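Local coordinates for protein pectinesterase inhibitor 1 (Arabidopsis thaliana, PDB 1X91) that inhibits pectin methylesterase from flowers, siliques and leaves through a secreted, apoplastic four-helix-bundle fold, at residues Val105-Leu116 against Ser133-Leu144. The protein carries 1 engineered substitution. Numbering follows the deposited sequence. Where two conformers were deposited one is given.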
loop_
_atom_site.group_PDB
_atom_site.type_symbol
_atom_site.label_atom_id
_atom_site.label_comp_id
_atom_site.label_asym_id
_atom_site.label_seq_id
_atom_site.Cartn_x
_atom_site.Cartn_y
_atom_site.Cartn_z
ATOM N N VAL A 105 -1.676 2.725 -8.350
ATOM C CA VAL A 105 -1.182 2.793 -6.973
ATOM C C VAL A 105 -1.883 3.886 -6.204
ATOM O O VAL A 105 -2.228 3.719 -5.031
ATOM C CB VAL A 105 0.328 2.973 -6.937
ATOM C CG1 VAL A 105 0.797 3.234 -5.491
ATOM C CG2 VAL A 105 1.032 1.783 -7.453
ATOM N N SER A 106 -2.161 4.994 -6.863
ATOM C CA SER A 106 -2.902 6.083 -6.228
ATOM C C SER A 106 -4.297 5.630 -5.768
ATOM O O SER A 106 -4.750 5.978 -4.682
ATOM C CB SER A 106 -2.945 7.314 -7.149
ATOM O OG SER A 106 -3.187 8.499 -6.406
ATOM N N ALA A 107 -4.967 4.848 -6.592
ATOM C CA ALA A 107 -6.245 4.313 -6.258
ATOM C C ALA A 107 -6.138 3.334 -5.109
ATOM O O ALA A 107 -6.966 3.358 -4.209
ATOM C CB ALA A 107 -6.854 3.699 -7.431
ATOM N N ALA A 108 -5.103 2.504 -5.107
ATOM C CA ALA A 108 -4.887 1.591 -3.957
ATOM C C ALA A 108 -4.691 2.333 -2.674
ATOM O O ALA A 108 -5.229 1.926 -1.612
ATOM C CB ALA A 108 -3.732 0.656 -4.206
ATOM N N LEU A 109 -3.886 3.391 -2.691
ATOM C CA LEU A 109 -3.615 4.199 -1.503
ATOM C C LEU A 109 -4.903 4.712 -0.898
ATOM O O LEU A 109 -5.101 4.666 0.312
ATOM C CB LEU A 109 -2.686 5.375 -1.879
ATOM C CG LEU A 109 -2.077 6.234 -0.764
ATOM C CD1 LEU A 109 -0.770 6.945 -1.287
ATOM C CD2 LEU A 109 -3.044 7.238 -0.251
ATOM N N ASP A 110 -5.809 5.177 -1.747
ATOM C CA ASP A 110 -7.100 5.680 -1.291
ATOM C C ASP A 110 -7.873 4.587 -0.580
ATOM O O ASP A 110 -8.603 4.882 0.392
ATOM C CB ASP A 110 -7.945 6.154 -2.468
ATOM C CG ASP A 110 -7.669 7.552 -2.846
ATOM O OD1 ASP A 110 -6.652 8.156 -2.371
ATOM O OD2 ASP A 110 -8.450 8.141 -3.629
ATOM N N GLY A 111 -7.723 3.338 -1.017
ATOM C CA GLY A 111 -8.368 2.224 -0.339
ATOM C C GLY A 111 -7.846 2.071 1.062
ATOM O O GLY A 111 -8.652 1.929 2.018
ATOM N N ALA A 112 -6.525 2.079 1.258
ATOM C CA ALA A 112 -5.954 2.013 2.582
ATOM C C ALA A 112 -6.378 3.207 3.439
ATOM O O ALA A 112 -6.719 3.025 4.606
ATOM C CB ALA A 112 -4.449 1.869 2.534
ATOM N N ASP A 113 -6.391 4.403 2.869
ATOM C CA ASP A 113 -6.708 5.641 3.597
ATOM C C ASP A 113 -8.170 5.592 4.026
ATOM O O ASP A 113 -8.514 6.032 5.155
ATOM C CB ASP A 113 -6.468 6.856 2.692
ATOM C CG ASP A 113 -5.751 8.029 3.388
ATOM O OD1 ASP A 113 -5.507 8.002 4.616
ATOM O OD2 ASP A 113 -5.372 9.030 2.707
ATOM N N THR A 114 -9.008 5.056 3.167
ATOM C CA THR A 114 -10.453 4.972 3.425
ATOM C C THR A 114 -10.708 3.974 4.542
ATOM O O THR A 114 -11.478 4.269 5.444
ATOM C CB THR A 114 -11.214 4.550 2.200
ATOM O OG1 THR A 114 -11.154 5.562 1.184
ATOM C CG2 THR A 114 -12.730 4.350 2.521
ATOM N N CYS A 115 -10.027 2.828 4.510
ATOM C CA CYS A 115 -10.077 1.900 5.638
ATOM C C CYS A 115 -9.714 2.595 6.944
ATOM O O CYS A 115 -10.450 2.493 7.940
ATOM C CB CYS A 115 -9.203 0.669 5.390
ATOM S SG CYS A 115 -9.265 -0.495 6.828
ATOM N N LEU A 116 -8.630 3.367 6.954
ATOM C CA LEU A 116 -8.224 4.083 8.159
ATOM C C LEU A 116 -9.329 5.034 8.625
ATOM O O LEU A 116 -9.648 5.114 9.817
ATOM C CB LEU A 116 -6.972 4.877 7.891
ATOM C CG LEU A 116 -5.726 4.048 7.917
ATOM C CD1 LEU A 116 -4.572 4.846 7.341
ATOM C CD2 LEU A 116 -5.467 3.565 9.366
ATOM N N SER A 133 -2.746 -0.848 7.413
ATOM C CA SER A 133 -3.278 0.201 6.553
ATOM C C SER A 133 -2.319 1.362 6.430
ATOM O O SER A 133 -2.112 1.879 5.346
ATOM C CB SER A 133 -4.637 0.709 7.021
ATOM O OG SER A 133 -5.617 -0.308 6.844
ATOM N N LYS A 134 -1.735 1.749 7.548
ATOM C CA LYS A 134 -0.693 2.767 7.519
ATOM C C LYS A 134 0.516 2.292 6.700
ATOM O O LYS A 134 1.057 3.051 5.899
ATOM C CB LYS A 134 -0.251 3.134 8.941
ATOM C CG LYS A 134 -1.276 3.882 9.691
ATOM C CD LYS A 134 -0.785 4.207 11.114
ATOM C CE LYS A 134 -1.828 4.960 11.900
ATOM N NZ LYS A 134 -1.285 5.267 13.257
ATOM N N THR A 135 0.938 1.057 6.871
ATOM C CA THR A 135 2.073 0.481 6.134
ATOM C C THR A 135 1.779 0.488 4.642
ATOM O O THR A 135 2.616 0.858 3.836
ATOM C CB THR A 135 2.337 -0.925 6.626
ATOM O OG1 THR A 135 2.906 -0.802 7.954
ATOM C CG2 THR A 135 3.337 -1.689 5.744
ATOM N N ILE A 136 0.570 0.116 4.256
ATOM C CA ILE A 136 0.251 0.093 2.833
ATOM C C ILE A 136 0.200 1.500 2.271
ATOM O O ILE A 136 0.657 1.717 1.155
ATOM C CB ILE A 136 -1.062 -0.706 2.586
ATOM C CG1 ILE A 136 -0.802 -2.170 2.824
ATOM C CG2 ILE A 136 -1.650 -0.459 1.184
ATOM C CD1 ILE A 136 -2.041 -2.991 3.106
ATOM N N LYS A 137 -0.347 2.461 3.013
ATOM C CA LYS A 137 -0.354 3.815 2.567
ATOM C C LYS A 137 1.099 4.291 2.317
ATOM O O LYS A 137 1.378 4.931 1.292
ATOM C CB LYS A 137 -1.080 4.666 3.600
ATOM C CG LYS A 137 -1.108 6.087 3.295
ATOM C CD LYS A 137 -2.128 6.768 4.269
ATOM C CE LYS A 137 -2.057 8.217 4.084
ATOM N NZ LYS A 137 -2.868 8.916 5.080
ATOM N N ASN A 138 1.976 3.972 3.249
ATOM C CA ASN A 138 3.392 4.375 3.130
ATOM C C ASN A 138 4.074 3.710 1.931
ATOM O O ASN A 138 4.830 4.365 1.170
ATOM C CB ASN A 138 4.112 4.014 4.423
ATOM C CG ASN A 138 3.708 4.918 5.580
ATOM O OD1 ASN A 138 3.283 6.051 5.367
ATOM N ND2 ASN A 138 3.804 4.388 6.808
ATOM N N LEU A 139 3.851 2.410 1.744
ATOM C CA LEU A 139 4.418 1.664 0.624
ATOM C C LEU A 139 3.889 2.236 -0.681
ATOM O O LEU A 139 4.639 2.401 -1.639
ATOM C CB LEU A 139 4.113 0.161 0.716
ATOM C CG LEU A 139 4.877 -0.569 1.798
ATOM C CD1 LEU A 139 4.252 -1.911 1.985
ATOM C CD2 LEU A 139 6.340 -0.742 1.365
ATOM N N CYS A 140 2.578 2.522 -0.748
ATOM C CA CYS A 140 2.069 3.172 -1.976
ATOM C C CYS A 140 2.744 4.504 -2.224
ATOM O O CYS A 140 3.057 4.830 -3.381
ATOM C CB CYS A 140 0.539 3.335 -1.974
ATOM S SG CYS A 140 -0.450 1.834 -2.034
ATOM N N GLY A 141 2.973 5.269 -1.167
ATOM C CA GLY A 141 3.643 6.566 -1.291
ATOM C C GLY A 141 5.035 6.415 -1.889
ATOM O O GLY A 141 5.398 7.175 -2.788
ATOM N N ILE A 142 5.776 5.389 -1.472
ATOM C CA ILE A 142 7.081 5.096 -2.032
ATOM C C ILE A 142 6.950 4.719 -3.513
ATOM O O ILE A 142 7.688 5.193 -4.371
ATOM C CB ILE A 142 7.815 3.985 -1.222
ATOM C CG1 ILE A 142 8.107 4.456 0.201
ATOM C CG2 ILE A 142 9.103 3.601 -1.933
ATOM C CD1 ILE A 142 8.547 3.372 1.165
ATOM N N ALA A 143 5.988 3.847 -3.838
ATOM C CA ALA A 143 5.787 3.403 -5.205
ATOM C C ALA A 143 5.383 4.576 -6.123
ATOM O O ALA A 143 5.657 4.548 -7.303
ATOM C CB ALA A 143 4.694 2.312 -5.258
ATOM N N LEU A 144 4.661 5.557 -5.612
ATOM C CA LEU A 144 4.285 6.717 -6.406
ATOM C C LEU A 144 5.495 7.549 -6.765
ATOM O O LEU A 144 5.622 8.019 -7.905
ATOM C CB LEU A 144 3.282 7.593 -5.644
ATOM C CG LEU A 144 1.867 7.013 -5.440
ATOM C CD1 LEU A 144 1.083 7.955 -4.560
ATOM C CD2 LEU A 144 1.259 6.834 -6.810
#
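Leu109 of segment 105-116 is a knob in a hole formed by Lys137, Cys140, Gly141 and Leu144, where two antiparallel helices pass with their axes 8.6 Å apart. Leu109 CB lies 3.8 Å from Cys140 CB. With CG anti to the backbone N (chi1 -170°), the branch leans across the gap: Leu109 CG comes 4.2 Å from Lys137 CG, and Leu109 CD1 reaches Leu144 CD1 at 3.9 Å, the two leucines crossing at about a right angle. Leu109 CD1 also lies 4.1 Å from the backbone N of Gly141. Lysine suits this partly exposed place because CG of Lys137 packs on Leu109 while CD and CE run on beside Asp113, and Lys137 NZ reaches Asp113 OD1 at 2.8 Å in a salt bridge, meeting the oxygen from above the carboxylate plane. Replacing Lys137 by alanine would probably leave Asp113 without this countercharge and uncover one side of Leu109. Small residues suit the close approach further in, where Ala112 CB rests 3.7 Å from Ser133 O. Together helices 98-119 and 127-149 form one antiparallel pair of the four-helix bundle; Val105 and Ile136 touch helix 34-62, while helix 66-94 is tied in by the Cys75-Cys115 disulfide and by Tyr79, hydrogen-bonded to Ser133.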